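Side-chain contacts in Cif-like 1 (Burkholderia cenocepacia, PDB 7JQY), which probably hydrolyses epoxides as a Cif-like enzyme of the alpha/beta hydrolase fold, and assembles as an octamer: residues Asp82-Gly87 with Ala102-Ala107; Gly94-Ala99 with Gly224-Arg229. The protein carries 1 engineered substitution. All coordinates share one frame; numbering follows the deposited sequence.

Contact 1: residues Asp82-Gly87 with Ala102-Ala107; sequences DYRGAG and AGDIRA
Asp104 OD1 is gripped from two directions: Arg84 NE donates to it at 2.8 Å, and a water that also accepts from the backbone N of Arg84 donates to it at 3.1 Å. The other carboxylate oxygen, Asp104 OD2, takes Arg84 NH1 at 2.8 Å, so the salt bridge is a side-on, two-pronged one. Both oxygens are met on their syn sides, and the guanidinium and carboxylate planes lie only 13° apart. Arginine suits the place because NE and NH1 match the two oxygens and fix the rotation of the carboxylate. Its chain leaves with CG anti to the backbone N (chi1 176°) and bends at chi3 (-61°), which swings NE round to the aspartate; NH2 goes to Gly94 O. Beside this polar pair, Ile105 CD1 rests loosely against Tyr83 CB at 4.5 Å. The backbone of the loop is shaped by a type II turn from Tyr83 to Ala86, with Gly85 supplying the positive phi of its third position. The contact thus ties the loop after strand 77-82 to helix 98-111, the next helix of the alpha/beta hydrolase fold; Ile105 also packs on strand 50-54, while Tyr83 leans on Ile124 of helix 124-135.

Contact 2: residues Gly94-Ala99 with Gly224-Arg229; sequences GGYDKA and GFELYR
Tyr96 and Leu227 bury the most surface here, and their CD2 atoms meet at 4.0 Å. The tyrosine reaches Glu226 as well: its CD1 lies 3.5 Å from Glu226 CB, the aliphatic part of that glutamate packing obliquely against the ring. With CG beside its backbone N, the ring of Tyr96 is carried up to helix 220-229, and chi2 sets its turn. A tyrosine fits because its ring fills this apolar ground while its hydroxyl bonds to Pro92 O. The carboxylate of Glu226 leads away from Tyr96: OE2 bridges to Arg229 NH1 at 2.9 Å, one turn on in the same helix, and to Arg176 outside it.

Leu227 contributes its backbone too. Lys98 NZ donates to Tyr96 O at 2.8 Å, in the carbonyl plane with a C=O...N angle of 155°, and to Leu227 O at 2.8 Å, there at 123° and tilted 16° from the plane. The Lys98 chain bends at chi2 and chi4, curling its ammonium back toward Tyr96 O, and CE touches Leu227 CB at 4.0 Å. A salt bridge with Asp234 gives this buried ammonium a countercharge, which probably helps it stay protonated. Asp97, at the N-cap, begins helix 98-111. Helix 220-229 belongs to the helices between strands 140-146 and 250-255, where alpha/beta hydrolases commonly carry a cap, so the contact probably joins cap to core. Helix 231-241 adds Phe238 against Lys98, and helix 124-135 adds Ile124 against both Lys98 and Leu227.

Both contacts are largely buried and both use helix 98-111, contact 1 along its body and contact 2 at its start. Contact 1 is local, joining the helix to the loop just before it in the chain, and rests on a salt bridge and a water; contact 2 brings in a helix far along the chain and combines apolar packing with lysine bonds to backbone carbonyls. They adjoin directly: Arg84 O lies 3.5 Å from Tyr96 CE2, and Tyr83 OH packs on Leu227 CD1 at 3.5 Å. Contact 1 packs on strands 50-54 and 37-43 of the central sheet, whereas in contact 2 Glu226 also packs on Leu93 of a second subunit.

Contact 1: residues Asp82-Gly87 with Ala102-Ala107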
loop_
_atom_site.group_PDB
_atom_site.type_symbol
_atom_site.label_atom_id
_atom_site.label_comp_id
_atom_site.label_asym_id
_atom_site.label_seq_id
_atom_site.Cartn_x
_atom_site.Cartn_y
_atom_site.Cartn_z
ATOM N N ASP B 82 11.429 -8.898 29.894
ATOM C CA ASP B 82 11.486 -7.992 28.750
ATOM C C ASP B 82 12.057 -6.675 29.255
ATOM O O ASP B 82 11.370 -5.947 29.981
ATOM C CB ASP B 82 10.101 -7.764 28.145
ATOM C CG ASP B 82 9.573 -8.971 27.362
ATOM O OD1 ASP B 82 10.387 -9.803 26.885
ATOM O OD2 ASP B 82 8.327 -9.063 27.206
ATOM N N TYR B 83 13.298 -6.347 28.880
ATOM C CA TYR B 83 13.868 -5.124 29.436
ATOM C C TYR B 83 13.191 -3.894 28.833
ATOM O O TYR B 83 12.349 -3.995 27.934
ATOM C CB TYR B 83 15.397 -5.065 29.263
ATOM C CG TYR B 83 15.998 -5.235 27.885
ATOM C CD1 TYR B 83 15.558 -4.502 26.795
ATOM C CD2 TYR B 83 17.084 -6.095 27.699
ATOM C CE1 TYR B 83 16.141 -4.658 25.544
ATOM C CE2 TYR B 83 17.673 -6.256 26.470
ATOM C CZ TYR B 83 17.210 -5.535 25.395
ATOM O OH TYR B 83 17.811 -5.712 24.170
ATOM N N ARG B 84 13.549 -2.722 29.365
ATOM C CA ARG B 84 12.949 -1.453 28.948
ATOM C C ARG B 84 12.921 -1.334 27.430
ATOM O O ARG B 84 13.954 -1.484 26.765
ATOM C CB ARG B 84 13.712 -0.269 29.562
ATOM C CG ARG B 84 13.214 1.110 29.092
ATOM C CD ARG B 84 14.076 2.271 29.624
ATOM N NE ARG B 84 14.071 2.322 31.085
ATOM C CZ ARG B 84 13.784 3.397 31.816
ATOM N NH1 ARG B 84 13.811 3.309 33.138
ATOM N NH2 ARG B 84 13.490 4.556 31.240
ATOM N N GLY B 85 11.719 -1.135 26.883
ATOM C CA GLY B 85 11.533 -0.941 25.459
ATOM C C GLY B 85 11.237 -2.200 24.664
ATOM O O GLY B 85 10.878 -2.099 23.486
ATOM N N ALA B 86 11.384 -3.380 25.253
ATOM C CA ALA B 86 11.264 -4.628 24.516
ATOM C C ALA B 86 10.030 -5.433 24.907
ATOM O O ALA B 86 9.582 -5.403 26.056
ATOM C CB ALA B 86 12.508 -5.500 24.727
ATOM N N GLY B 87 9.554 -6.235 23.954
ATOM C CA GLY B 87 8.469 -7.153 24.245
ATOM C C GLY B 87 7.237 -6.392 24.696
ATOM O O GLY B 87 6.834 -5.396 24.086
ATOM N N ALA B 102 20.307 -1.549 33.660
ATOM C CA ALA B 102 20.603 -2.439 34.774
ATOM C C ALA B 102 19.863 -1.997 36.029
ATOM O O ALA B 102 19.420 -2.839 36.817
ATOM C CB ALA B 102 22.108 -2.509 35.018
ATOM N N GLY B 103 19.724 -0.681 36.229
ATOM C CA GLY B 103 18.968 -0.181 37.371
ATOM C C GLY B 103 17.510 -0.604 37.342
ATOM O O GLY B 103 16.923 -0.911 38.382
ATOM N N ASP B 104 16.912 -0.636 36.148
ATOM C CA ASP B 104 15.557 -1.162 36.013
ATOM C C ASP B 104 15.493 -2.610 36.477
ATOM O O ASP B 104 14.592 -3.000 37.230
ATOM C CB ASP B 104 15.090 -1.063 34.563
ATOM C CG ASP B 104 15.039 0.357 34.060
ATOM O OD1 ASP B 104 15.239 0.550 32.839
ATOM O OD2 ASP B 104 14.776 1.273 34.872
ATOM N N ILE B 105 16.455 -3.426 36.042
ATOM C CA ILE B 105 16.431 -4.834 36.413
ATOM C C ILE B 105 16.600 -4.986 37.915
ATOM O O ILE B 105 15.966 -5.842 38.547
ATOM C CB ILE B 105 17.513 -5.609 35.641
ATOM C CG1 ILE B 105 17.325 -5.387 34.143
ATOM C CG2 ILE B 105 17.463 -7.079 36.014
ATOM C CD1 ILE B 105 15.900 -5.681 33.678
ATOM N N ARG B 106 17.435 -4.140 38.516
ATOM C CA ARG B 106 17.634 -4.210 39.958
ATOM C C ARG B 106 16.368 -3.825 40.720
ATOM O O ARG B 106 16.019 -4.468 41.715
ATOM C CB ARG B 106 18.807 -3.322 40.362
ATOM C CG ARG B 106 19.120 -3.372 41.835
ATOM C CD ARG B 106 20.426 -2.682 42.111
ATOM N NE ARG B 106 20.783 -2.738 43.520
ATOM C CZ ARG B 106 20.748 -1.687 44.330
ATOM N NH1 ARG B 106 20.280 -0.526 43.886
ATOM N NH2 ARG B 106 21.102 -1.824 45.602
ATOM N N ALA B 107 15.671 -2.781 40.276
ATOM C CA ALA B 107 14.452 -2.367 40.972
ATOM C C ALA B 107 13.395 -3.461 40.943
ATOM O O ALA B 107 12.701 -3.686 41.940
ATOM C CB ALA B 107 13.905 -1.080 40.358
HETATM O O HOH W 1 15.719 -2.197 31.438
#

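Contact 2: residues Gly94-Ala99 with Gly224-Arg229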
loop_
_atom_site.group_PDB
_atom_site.type_symbol
_atom_site.label_atom_id
_atom_site.label_comp_id
_atom_site.label_asym_id
_atom_site.label_seq_id
_atom_site.Cartn_x
_atom_site.Cartn_y
_atom_site.Cartn_z
ATOM N N GLY B 94 13.535 7.718 27.041
ATOM C CA GLY B 94 14.946 7.497 27.255
ATOM C C GLY B 94 15.245 6.446 28.302
ATOM O O GLY B 94 14.358 5.674 28.678
ATOM N N GLY B 95 16.473 6.451 28.822
ATOM C CA GLY B 95 16.912 5.425 29.746
ATOM C C GLY B 95 17.432 4.179 29.059
ATOM O O GLY B 95 17.410 3.095 29.652
ATOM N N TYR B 96 17.927 4.304 27.828
ATOM C CA TYR B 96 18.366 3.152 27.053
ATOM C C TYR B 96 19.881 2.947 27.077
ATOM O O TYR B 96 20.379 2.068 26.368
ATOM C CB TYR B 96 17.855 3.257 25.610
ATOM C CG TYR B 96 16.346 3.170 25.537
ATOM C CD1 TYR B 96 15.576 4.283 25.208
ATOM C CD2 TYR B 96 15.687 1.985 25.851
ATOM C CE1 TYR B 96 14.207 4.209 25.156
ATOM C CE2 TYR B 96 14.317 1.901 25.807
ATOM C CZ TYR B 96 13.579 3.018 25.461
ATOM O OH TYR B 96 12.204 2.939 25.424
ATOM N N ASP B 97 20.620 3.739 27.856
ATOM C CA ASP B 97 21.998 3.384 28.190
ATOM C C ASP B 97 21.988 2.158 29.090
ATOM O O ASP B 97 21.097 1.998 29.930
ATOM C CB ASP B 97 22.709 4.537 28.887
ATOM C CG ASP B 97 22.000 4.957 30.160
ATOM O OD1 ASP B 97 20.958 5.643 30.055
ATOM O OD2 ASP B 97 22.462 4.572 31.256
ATOM N N LYS B 98 22.984 1.287 28.914
ATOM C CA LYS B 98 22.907 -0.025 29.547
ATOM C C LYS B 98 23.028 0.055 31.064
ATOM O O LYS B 98 22.422 -0.759 31.773
ATOM C CB LYS B 98 23.984 -0.942 28.962
ATOM C CG LYS B 98 23.940 -1.033 27.437
ATOM C CD LYS B 98 22.496 -1.222 26.953
ATOM C CE LYS B 98 22.325 -0.848 25.489
ATOM N NZ LYS B 98 22.500 0.603 25.198
ATOM N N ALA B 99 23.792 1.021 31.587
ATOM C CA ALA B 99 23.916 1.150 33.039
ATOM C C ALA B 99 22.566 1.467 33.675
ATOM O O ALA B 99 22.211 0.905 34.717
ATOM C CB ALA B 99 24.944 2.221 33.397
ATOM N N GLY B 224 14.087 -0.207 20.452
ATOM C CA GLY B 224 15.200 -1.105 20.162
ATOM C C GLY B 224 16.400 -0.377 19.583
ATOM O O GLY B 224 17.533 -0.606 20.001
ATOM N N PHE B 225 16.158 0.568 18.667
ATOM C CA PHE B 225 17.263 1.278 18.027
ATOM C C PHE B 225 17.952 2.248 18.978
ATOM O O PHE B 225 19.132 2.563 18.785
ATOM C CB PHE B 225 16.766 2.017 16.785
ATOM C CG PHE B 225 16.330 1.104 15.679
ATOM C CD1 PHE B 225 16.933 -0.134 15.509
ATOM C CD2 PHE B 225 15.306 1.475 14.818
ATOM C CE1 PHE B 225 16.531 -0.985 14.487
ATOM C CE2 PHE B 225 14.893 0.631 13.805
ATOM C CZ PHE B 225 15.509 -0.602 13.638
ATOM N N GLU B 226 17.228 2.759 19.981
ATOM C CA GLU B 226 17.830 3.636 20.978
ATOM C C GLU B 226 18.852 2.911 21.849
ATOM O O GLU B 226 19.723 3.563 22.440
ATOM C CB GLU B 226 16.741 4.248 21.866
ATOM C CG GLU B 226 15.804 5.216 21.146
ATOM C CD GLU B 226 16.490 6.497 20.700
ATOM O OE1 GLU B 226 17.446 6.930 21.379
ATOM O OE2 GLU B 226 16.077 7.074 19.671
ATOM N N LEU B 227 18.761 1.584 21.956
ATOM C CA LEU B 227 19.834 0.841 22.605
ATOM C C LEU B 227 21.146 1.035 21.857
ATOM O O LEU B 227 22.198 1.235 22.475
ATOM C CB LEU B 227 19.492 -0.649 22.662
ATOM C CG LEU B 227 18.151 -1.038 23.277
ATOM C CD1 LEU B 227 17.760 -2.480 22.914
ATOM C CD2 LEU B 227 18.278 -0.872 24.758
ATOM N N TYR B 228 21.085 1.010 20.521
ATOM C CA TYR B 228 22.252 1.205 19.667
ATOM C C TYR B 228 22.671 2.669 19.603
ATOM O O TYR B 228 23.861 2.969 19.455
ATOM C CB TYR B 228 21.955 0.677 18.260
ATOM C CG TYR B 228 21.761 -0.830 18.203
ATOM C CD1 TYR B 228 22.778 -1.660 17.758
ATOM C CD2 TYR B 228 20.558 -1.419 18.593
ATOM C CE1 TYR B 228 22.618 -3.032 17.709
ATOM C CE2 TYR B 228 20.384 -2.791 18.542
ATOM C CZ TYR B 228 21.424 -3.593 18.098
ATOM O OH TYR B 228 21.272 -4.957 18.046
ATOM N N ARG B 229 21.711 3.592 19.687
ATOM C CA ARG B 229 22.060 5.005 19.670
ATOM C C ARG B 229 22.746 5.420 20.960
ATOM O O ARG B 229 23.411 6.460 20.989
ATOM C CB ARG B 229 20.818 5.844 19.409
ATOM C CG ARG B 229 20.337 5.728 17.983
ATOM C CD ARG B 229 18.826 5.885 17.883
ATOM N NE ARG B 229 18.349 5.350 16.612
ATOM C CZ ARG B 229 17.077 5.331 16.231
ATOM N NH1 ARG B 229 16.124 5.825 17.034
ATOM N NH2 ARG B 229 16.754 4.811 15.049
#